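Local coordinates for protein Poly(Beta-D-mannuronate) lyase (Pseudopedobacter saltans, PDB 7O79) that probably acts as a poly(beta-D-mannuronate) lyase, cleaving alginate chains by elimination on a parallel beta-helix scaffold of polysaccharide lyase family 6, at residues Gly136-Gln148 with Asp169-Arg182. Residues are numbered along the deposited sequence; the frame is centred on the assembly and turned at random.
Sequences GKNNMQPLVGNDQ and DNGREIFRIWGYGR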
ATOM      1  N   GLY A 136      -5.854   4.119 -14.780  1.00 24.70           N
ATOM      2  CA  GLY A 136      -7.147   4.745 -14.964  1.00 26.37           C
ATOM      3  C   GLY A 136      -8.291   4.272 -14.084  1.00 28.66           C
ATOM      4  O   GLY A 136      -9.433   4.682 -14.327  1.00 29.25           O
ATOM      5  N   LYS A 137      -8.043   3.443 -13.068  1.00 25.44           N
ATOM      6  CA  LYS A 137      -9.149   2.993 -12.228  1.00 24.97           C
ATOM      7  C   LYS A 137      -9.853   4.190 -11.593  1.00 31.45           C
ATOM      8  O   LYS A 137      -9.207   5.089 -11.040  1.00 26.02           O
ATOM      9  CB  LYS A 137      -8.660   2.039 -11.146  1.00 27.33           C
ATOM     10  CG  LYS A 137      -9.801   1.425 -10.349  1.00 23.28           C
ATOM     11  CD  LYS A 137      -9.303   0.635  -9.141  1.00 23.25           C
ATOM     12  CE  LYS A 137     -10.305  -0.424  -8.761  1.00 22.40           C
ATOM     13  NZ  LYS A 137     -11.339   0.136  -7.814  1.00 23.27           N
ATOM     14  N   ASN A 138     -11.187   4.218 -11.684  1.00 28.47           N
ATOM     15  CA  ASN A 138     -11.906   5.414 -11.275  1.00 27.60           C
ATOM     16  C   ASN A 138     -13.102   5.132 -10.371  1.00 28.69           C
ATOM     17  O   ASN A 138     -13.852   6.064 -10.060  1.00 31.68           O
ATOM     18  CB  ASN A 138     -12.328   6.225 -12.511  1.00 28.33           C
ATOM     19  CG  ASN A 138     -13.478   5.591 -13.288  1.00 33.24           C
ATOM     20  OD1 ASN A 138     -13.962   4.511 -12.954  1.00 29.88           O
ATOM     21  ND2 ASN A 138     -13.946   6.297 -14.313  1.00 27.90           N
ATOM     22  N   ASN A 139     -13.279   3.899  -9.906  1.00 27.09           N
ATOM     23  CA  ASN A 139     -14.409   3.522  -9.065  1.00 25.63           C
ATOM     24  C   ASN A 139     -13.947   3.179  -7.653  1.00 27.94           C
ATOM     25  O   ASN A 139     -12.750   3.086  -7.360  1.00 28.90           O
ATOM     26  CB  ASN A 139     -15.166   2.331  -9.664  1.00 29.85           C
ATOM     27  CG  ASN A 139     -14.287   1.085  -9.809  1.00 28.29           C
ATOM     28  OD1 ASN A 139     -13.066   1.185  -9.938  1.00 27.06           O
ATOM     29  ND2 ASN A 139     -14.910  -0.088  -9.768  1.00 25.45           N
ATOM     30  N   MET A 140     -14.934   2.967  -6.784  1.00 25.78           N
ATOM     31  CA  MET A 140     -14.705   2.587  -5.401  1.00 27.26           C
ATOM     32  C   MET A 140     -13.940   1.262  -5.323  1.00 24.67           C
ATOM     33  O   MET A 140     -13.907   0.485  -6.277  1.00 25.32           O
ATOM     34  CB  MET A 140     -16.045   2.471  -4.665  1.00 26.99           C
ATOM     35  CG  MET A 140     -16.733   3.803  -4.282  1.00 31.20           C
ATOM     36  SD  MET A 140     -15.654   5.210  -3.866  1.00 29.79           S
ATOM     37  CE  MET A 140     -15.028   4.712  -2.274  1.00 29.99           C
ATOM     38  N   GLN A 141     -13.314   1.017  -4.145  1.00 25.45           N
ATOM     39  CA  GLN A 141     -12.500  -0.150  -3.768  1.00 26.03           C
ATOM     40  C   GLN A 141     -11.030   0.076  -4.099  1.00 24.52           C
ATOM     41  O   GLN A 141     -10.697   0.687  -5.121  1.00 23.07           O
ATOM     42  CB  GLN A 141     -13.014  -1.439  -4.419  1.00 22.75           C
ATOM     43  CG  GLN A 141     -14.360  -1.837  -3.857  1.00 28.51           C
ATOM     44  CD  GLN A 141     -14.244  -2.237  -2.401  1.00 33.33           C
ATOM     45  OE1 GLN A 141     -14.617  -1.489  -1.505  1.00 37.34           O
ATOM     46  NE2 GLN A 141     -13.885  -3.497  -2.174  1.00 33.93           N
ATOM     47  N   PRO A 142     -10.132  -0.391  -3.242  1.00 23.84           N
ATOM     48  CA  PRO A 142      -8.700  -0.274  -3.537  1.00 22.57           C
ATOM     49  C   PRO A 142      -8.355  -0.912  -4.878  1.00 24.20           C
ATOM     50  O   PRO A 142      -9.032  -1.831  -5.352  1.00 26.41           O
ATOM     51  CB  PRO A 142      -8.031  -1.018  -2.376  1.00 23.71           C
ATOM     52  CG  PRO A 142      -9.046  -1.050  -1.276  1.00 24.15           C
ATOM     53  CD  PRO A 142     -10.413  -1.006  -1.936  1.00 24.86           C
ATOM     54  N   LEU A 143      -7.303  -0.393  -5.507  1.00 21.27           N
ATOM     55  CA  LEU A 143      -6.801  -1.026  -6.720  1.00 23.13           C
ATOM     56  C   LEU A 143      -6.263  -2.424  -6.405  1.00 23.21           C
ATOM     57  O   LEU A 143      -6.624  -3.416  -7.060  1.00 22.27           O
ATOM     58  CB  LEU A 143      -5.728  -0.134  -7.353  1.00 23.17           C
ATOM     59  CG  LEU A 143      -5.413  -0.376  -8.828  1.00 20.78           C
ATOM     60  CD1 LEU A 143      -4.937   0.907  -9.497  1.00 21.99           C
ATOM     61  CD2 LEU A 143      -4.381  -1.485  -8.998  1.00 22.43           C
ATOM     62  N   VAL A 144      -5.426  -2.525  -5.378  1.00 23.90           N
ATOM     63  CA  VAL A 144      -4.888  -3.796  -4.906  1.00 22.87           C
ATOM     64  C   VAL A 144      -5.326  -3.966  -3.466  1.00 20.10           C
ATOM     65  O   VAL A 144      -5.111  -3.068  -2.644  1.00 21.22           O
ATOM     66  CB  VAL A 144      -3.347  -3.859  -5.002  1.00 21.76           C
ATOM     67  CG1 VAL A 144      -2.845  -5.172  -4.413  1.00 24.02           C
ATOM     68  CG2 VAL A 144      -2.882  -3.728  -6.429  1.00 19.63           C
ATOM     69  N   GLY A 145      -5.924  -5.112  -3.152  1.00 20.43           N
ATOM     70  CA  GLY A 145      -6.279  -5.440  -1.789  1.00 22.99           C
ATOM     71  C   GLY A 145      -5.686  -6.746  -1.296  1.00 24.21           C
ATOM     72  O   GLY A 145      -5.472  -7.683  -2.065  1.00 24.11           O
ATOM     73  N   ASN A 146      -5.450  -6.813   0.011  1.00 23.13           N
ATOM     74  CA  ASN A 146      -5.109  -8.060   0.677  1.00 22.39           C
ATOM     75  C   ASN A 146      -6.172  -8.353   1.718  1.00 23.87           C
ATOM     76  O   ASN A 146      -6.515  -7.489   2.530  1.00 21.20           O
ATOM     77  CB  ASN A 146      -3.706  -8.019   1.316  1.00 21.79           C
ATOM     78  CG  ASN A 146      -3.242  -9.389   1.789  1.00 21.57           C
ATOM     79  OD1 ASN A 146      -2.886 -10.249   0.980  1.00 18.57           O
ATOM     80  ND2 ASN A 146      -3.196  -9.585   3.110  1.00 20.64           N
ATOM     81  N   ASP A 147      -6.660  -9.583   1.703  1.00 23.63           N
ATOM     82  CA  ASP A 147      -7.815 -10.007   2.465  1.00 24.96           C
ATOM     83  C   ASP A 147      -7.409 -10.244   3.930  1.00 27.20           C
ATOM     84  O   ASP A 147      -6.228 -10.388   4.265  1.00 23.89           O
ATOM     85  CB  ASP A 147      -8.376 -11.264   1.788  1.00 29.52           C
ATOM     86  CG  ASP A 147      -9.819 -11.517   2.100  1.00 41.86           C
ATOM     87  OD1 ASP A 147     -10.645 -10.985   1.315  1.00 39.33           O
ATOM     88  OD2 ASP A 147     -10.131 -12.251   3.079  1.00 45.26           O
ATOM     89  N   GLN A 148      -8.406 -10.272   4.812  1.00 25.12           N
ATOM     90  CA  GLN A 148      -8.138 -10.298   6.247  1.00 25.30           C
ATOM     91  C   GLN A 148      -7.636 -11.644   6.752  1.00 28.46           C
ATOM     92  O   GLN A 148      -6.872 -11.682   7.724  1.00 26.14           O
ATOM     93  CB  GLN A 148      -9.402  -9.862   7.006  1.00 29.21           C
ATOM     94  CG  GLN A 148      -9.300  -9.843   8.539  1.00 28.20           C
ATOM     95  CD  GLN A 148      -8.165  -8.984   9.069  1.00 28.56           C
ATOM     96  OE1 GLN A 148      -7.845  -7.933   8.518  1.00 27.38           O
ATOM     97  NE2 GLN A 148      -7.561  -9.428  10.169  1.00 28.13           N
ATOM     98  N   ASP A 169     -12.580  10.080  -2.024  1.00 25.02           N
ATOM     99  CA  ASP A 169     -13.503   9.037  -1.565  1.00 29.62           C
ATOM    100  C   ASP A 169     -12.698   7.958  -0.855  1.00 28.63           C
ATOM    101  O   ASP A 169     -12.087   7.120  -1.524  1.00 25.10           O
ATOM    102  CB  ASP A 169     -14.280   8.421  -2.724  1.00 26.58           C
ATOM    103  CG  ASP A 169     -15.207   9.401  -3.385  1.00 31.33           C
ATOM    104  OD1 ASP A 169     -16.360   9.503  -2.929  1.00 35.84           O
ATOM    105  OD2 ASP A 169     -14.780  10.053  -4.367  1.00 26.36           O
ATOM    106  N   ASN A 170     -12.719   7.968   0.478  1.00 28.50           N
ATOM    107  CA  ASN A 170     -12.089   6.903   1.251  1.00 30.73           C
ATOM    108  C   ASN A 170     -12.503   5.527   0.739  1.00 30.85           C
ATOM    109  O   ASN A 170     -13.690   5.240   0.561  1.00 26.75           O
ATOM    110  CB  ASN A 170     -12.456   7.036   2.727  1.00 29.16           C
ATOM    111  CG  ASN A 170     -11.463   6.342   3.625  1.00 31.23           C
ATOM    112  OD1 ASN A 170     -10.259   6.413   3.406  1.00 37.55           O
ATOM    113  ND2 ASN A 170     -11.963   5.650   4.633  1.00 34.42           N
ATOM    114  N   GLY A 171     -11.516   4.665   0.527  1.00 28.00           N
ATOM    115  CA  GLY A 171     -11.757   3.406  -0.133  1.00 23.82           C
ATOM    116  C   GLY A 171     -11.288   3.360  -1.562  1.00 24.70           C
ATOM    117  O   GLY A 171     -11.615   2.406  -2.265  1.00 26.56           O
ATOM    118  N   ARG A 172     -10.529   4.353  -2.014  1.00 23.01           N
ATOM    119  CA  ARG A 172      -9.870   4.326  -3.319  1.00 24.04           C
ATOM    120  C   ARG A 172      -8.351   4.381  -3.159  1.00 23.21           C
ATOM    121  O   ARG A 172      -7.655   5.115  -3.866  1.00 26.62           O
ATOM    122  CB  ARG A 172     -10.387   5.455  -4.212  1.00 24.84           C
ATOM    123  CG  ARG A 172     -11.882   5.318  -4.534  1.00 23.26           C
ATOM    124  CD  ARG A 172     -12.296   6.304  -5.632  1.00 26.63           C
ATOM    125  NE  ARG A 172     -11.537   6.022  -6.842  1.00 24.60           N
ATOM    126  CZ  ARG A 172     -10.822   6.921  -7.502  1.00 26.66           C
ATOM    127  NH1 ARG A 172     -10.774   8.176  -7.063  1.00 26.56           N
ATOM    128  NH2 ARG A 172     -10.133   6.557  -8.585  1.00 26.07           N
ATOM    129  N   GLU A 173      -7.829   3.630  -2.187  1.00 22.77           N
ATOM    130  CA  GLU A 173      -6.393   3.457  -2.028  1.00 22.06           C
ATOM    131  C   GLU A 173      -5.818   2.738  -3.240  1.00 23.29           C
ATOM    132  O   GLU A 173      -6.534   2.085  -4.008  1.00 22.92           O
ATOM    133  CB  GLU A 173      -6.083   2.642  -0.764  1.00 22.76           C
ATOM    134  CG  GLU A 173      -6.655   3.222   0.529  1.00 23.09           C
ATOM    135  CD  GLU A 173      -8.062   2.744   0.844  1.00 25.25           C
ATOM    136  OE1 GLU A 173      -8.462   2.846   2.024  1.00 22.96           O
ATOM    137  OE2 GLU A 173      -8.767   2.270  -0.081  1.00 24.70           O
ATOM    138  N   ILE A 174      -4.502   2.849  -3.416  1.00 21.95           N
ATOM    139  CA  ILE A 174      -3.877   1.982  -4.416  1.00 20.04           C
ATOM    140  C   ILE A 174      -3.646   0.589  -3.834  1.00 22.35           C
ATOM    141  O   ILE A 174      -3.884  -0.425  -4.508  1.00 22.32           O
ATOM    142  CB  ILE A 174      -2.579   2.605  -4.956  1.00 20.29           C
ATOM    143  CG1 ILE A 174      -2.839   4.033  -5.467  1.00 20.95           C
ATOM    144  CG2 ILE A 174      -2.027   1.743  -6.096  1.00 19.06           C
ATOM    145  CD1 ILE A 174      -4.098   4.175  -6.364  1.00 18.57           C
ATOM    146  N   PHE A 175      -3.213   0.520  -2.571  1.00 18.38           N
ATOM    147  CA  PHE A 175      -3.018  -0.720  -1.824  1.00 19.07           C
ATOM    148  C   PHE A 175      -3.724  -0.594  -0.479  1.00 19.64           C
ATOM    149  O   PHE A 175      -3.526   0.400   0.224  1.00 21.04           O
ATOM    150  CB  PHE A 175      -1.525  -0.992  -1.561  1.00 19.74           C
ATOM    151  CG  PHE A 175      -0.740  -1.485  -2.760  1.00 17.44           C
ATOM    152  CD1 PHE A 175      -0.195  -0.590  -3.672  1.00 21.24           C
ATOM    153  CD2 PHE A 175      -0.480  -2.842  -2.919  1.00 22.25           C
ATOM    154  CE1 PHE A 175       0.562  -1.047  -4.768  1.00 21.39           C
ATOM    155  CE2 PHE A 175       0.291  -3.315  -4.001  1.00 19.46           C
ATOM    156  CZ  PHE A 175       0.814  -2.411  -4.917  1.00 17.76           C
ATOM    157  N   ARG A 176      -4.521  -1.597  -0.106  1.00 22.86           N
ATOM    158  CA  ARG A 176      -5.058  -1.703   1.249  1.00 21.52           C
ATOM    159  C   ARG A 176      -4.769  -3.110   1.773  1.00 21.65           C
ATOM    160  O   ARG A 176      -5.267  -4.092   1.218  1.00 24.51           O
ATOM    161  CB  ARG A 176      -6.562  -1.384   1.288  1.00 21.48           C
ATOM    162  CG  ARG A 176      -7.169  -1.487   2.693  1.00 20.27           C
ATOM    163  CD  ARG A 176      -8.676  -1.128   2.759  1.00 24.16           C
ATOM    164  NE  ARG A 176      -9.517  -2.097   2.062  1.00 27.25           N
ATOM    165  CZ  ARG A 176     -10.729  -1.832   1.585  1.00 30.34           C
ATOM    166  NH1 ARG A 176     -11.272  -0.631   1.762  1.00 27.06           N
ATOM    167  NH2 ARG A 176     -11.415  -2.783   0.964  1.00 29.34           N
ATOM    168  N   ILE A 177      -3.952  -3.208   2.829  1.00 20.23           N
ATOM    169  CA  ILE A 177      -3.425  -4.487   3.314  1.00 21.03           C
ATOM    170  C   ILE A 177      -4.073  -4.830   4.650  1.00 22.30           C
ATOM    171  O   ILE A 177      -3.617  -4.396   5.715  1.00 21.24           O
ATOM    172  CB  ILE A 177      -1.896  -4.487   3.443  1.00 19.82           C
ATOM    173  CG1 ILE A 177      -1.246  -3.822   2.224  1.00 21.35           C
ATOM    174  CG2 ILE A 177      -1.390  -5.921   3.707  1.00 19.49           C
ATOM    175  CD1 ILE A 177      -1.568  -4.542   0.917  1.00 19.05           C
ATOM    176  N   TRP A 178      -5.091  -5.683   4.602  1.00 20.28           N
ATOM    177  CA  TRP A 178      -5.648  -6.262   5.811  1.00 20.97           C
ATOM    178  C   TRP A 178      -4.841  -7.492   6.210  1.00 21.99           C
ATOM    179  O   TRP A 178      -3.989  -7.982   5.456  1.00 20.53           O
ATOM    180  CB  TRP A 178      -7.103  -6.669   5.599  1.00 22.03           C
ATOM    181  CG  TRP A 178      -8.083  -5.531   5.439  1.00 25.74           C
ATOM    182  CD1 TRP A 178      -8.032  -4.292   6.024  1.00 27.13           C
ATOM    183  CD2 TRP A 178      -9.277  -5.559   4.657  1.00 26.36           C
ATOM    184  NE1 TRP A 178      -9.128  -3.535   5.637  1.00 27.42           N
ATOM    185  CE2 TRP A 178      -9.909  -4.296   4.802  1.00 30.20           C
ATOM    186  CE3 TRP A 178      -9.885  -6.536   3.849  1.00 25.96           C
ATOM    187  CZ2 TRP A 178     -11.115  -3.983   4.161  1.00 29.33           C
ATOM    188  CZ3 TRP A 178     -11.089  -6.222   3.210  1.00 29.37           C
ATOM    189  CH2 TRP A 178     -11.688  -4.952   3.373  1.00 29.32           C
ATOM    190  N   GLY A 179      -5.146  -8.010   7.399  1.00 20.83           N
ATOM    191  CA  GLY A 179      -4.515  -9.184   7.944  1.00 21.59           C
ATOM    192  C   GLY A 179      -4.295  -9.022   9.425  1.00 20.34           C
ATOM    193  O   GLY A 179      -4.767  -8.069  10.039  1.00 23.45           O
ATOM    194  N   TYR A 180      -3.600  -9.994  10.014  1.00 23.11           N
ATOM    195  CA  TYR A 180      -3.319  -9.940  11.444  1.00 20.72           C
ATOM    196  C   TYR A 180      -2.597  -8.647  11.783  1.00 23.75           C
ATOM    197  O   TYR A 180      -1.590  -8.308  11.159  1.00 20.46           O
ATOM    198  CB  TYR A 180      -2.476 -11.142  11.867  1.00 22.29           C
ATOM    199  CG  TYR A 180      -2.097 -11.153  13.326  1.00 23.13           C
ATOM    200  CD1 TYR A 180      -1.019 -10.403  13.794  1.00 26.29           C
ATOM    201  CD2 TYR A 180      -2.812 -11.910  14.242  1.00 28.99           C
ATOM    202  CE1 TYR A 180      -0.658 -10.406  15.131  1.00 25.69           C
ATOM    203  CE2 TYR A 180      -2.458 -11.922  15.588  1.00 29.99           C
ATOM    204  CZ  TYR A 180      -1.390 -11.165  16.023  1.00 31.60           C
ATOM    205  OH  TYR A 180      -1.040 -11.177  17.353  1.00 28.52           O
ATOM    206  N   GLY A 181      -3.086  -7.964  12.812  1.00 25.72           N
ATOM    207  CA  GLY A 181      -2.659  -6.627  13.167  1.00 21.18           C
ATOM    208  C   GLY A 181      -3.733  -5.602  12.932  1.00 24.31           C
ATOM    209  O   GLY A 181      -3.601  -4.464  13.389  1.00 22.83           O
ATOM    210  N   ARG A 182      -4.799  -5.986  12.237  1.00 24.68           N
ATOM    211  CA  ARG A 182      -5.896  -5.063  11.966  1.00 26.84           C
ATOM    212  C   ARG A 182      -6.456  -4.500  13.269  1.00 26.95           C
ATOM    213  O   ARG A 182      -6.744  -3.307  13.370  1.00 32.97           O
ATOM    214  CB  ARG A 182      -7.002  -5.756  11.169  1.00 27.42           C
ATOM    215  CG  ARG A 182      -7.935  -4.797  10.448  1.00 32.26           C
ATOM    216  CD  ARG A 182      -8.754  -5.512   9.385  1.00 33.06           C
ATOM    217  NE  ARG A 182      -9.848  -4.681   8.888  1.00 34.95           N
ATOM    218  CZ  ARG A 182     -10.773  -5.099   8.030  1.00 33.32           C
ATOM    219  NH1 ARG A 182     -10.739  -6.341   7.568  1.00 27.02           N
ATOM    220  NH2 ARG A 182     -11.732  -4.273   7.633  1.00 32.22           N
TER
HETATM  221  O   HOH W   1     -10.087   3.684  -7.937  1.00 25.95           O
HETATM  222  O   HOH W   2      -8.825   2.654  -5.845  1.00 25.19           O
HETATM  223  O   HOH W   3     -14.136  -1.047   1.067  1.00 35.32           O
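V144 and F175 pack side by side on the buried face of neighbouring parallel strands, 144-146 and 175-177, which represent successive coils of the beta-helix, their axes 4.8 Å apart. V144 CB lies over the phenyl face, 4.1 Å from the ring centroid, while F161 of strand 155-162 also packs on V144. Backbone bonds alternate between the strands, including V144 N to I174 O (2.7 Å) and N146 N to R176 O. N146 CG, anti to the backbone N (chi1 -170°), sets the amide beside its own carbonyl carbon; ND2 donates to W178 O (2.9 Å) in the amide plane, and S151 and N154 hold OD1.

The other face is more open to solvent, though its stack is tight. The R176 guanidinium is sandwiched between P142 CG, 3.4 Å from CZ and over its centre, and the W178 indole, whose far face carries the R182 guanidinium. A water joins R176 NH1 to Q141 OE1, and Y118 binds R176 NH2.

Before the strands, R172 NE donates to N139 O (3.2 Å) from above the carbonyl plane, and a water links NH2 to this oxygen; P165 O takes NH1. A leucine in place of R172 would probably leave P165 O and N139 O without these donors and the water without its guanidinium. Thus the inner face pairs apolar packing with a hydrogen-bonded amide, whereas stacked cations and water make the outer one polar.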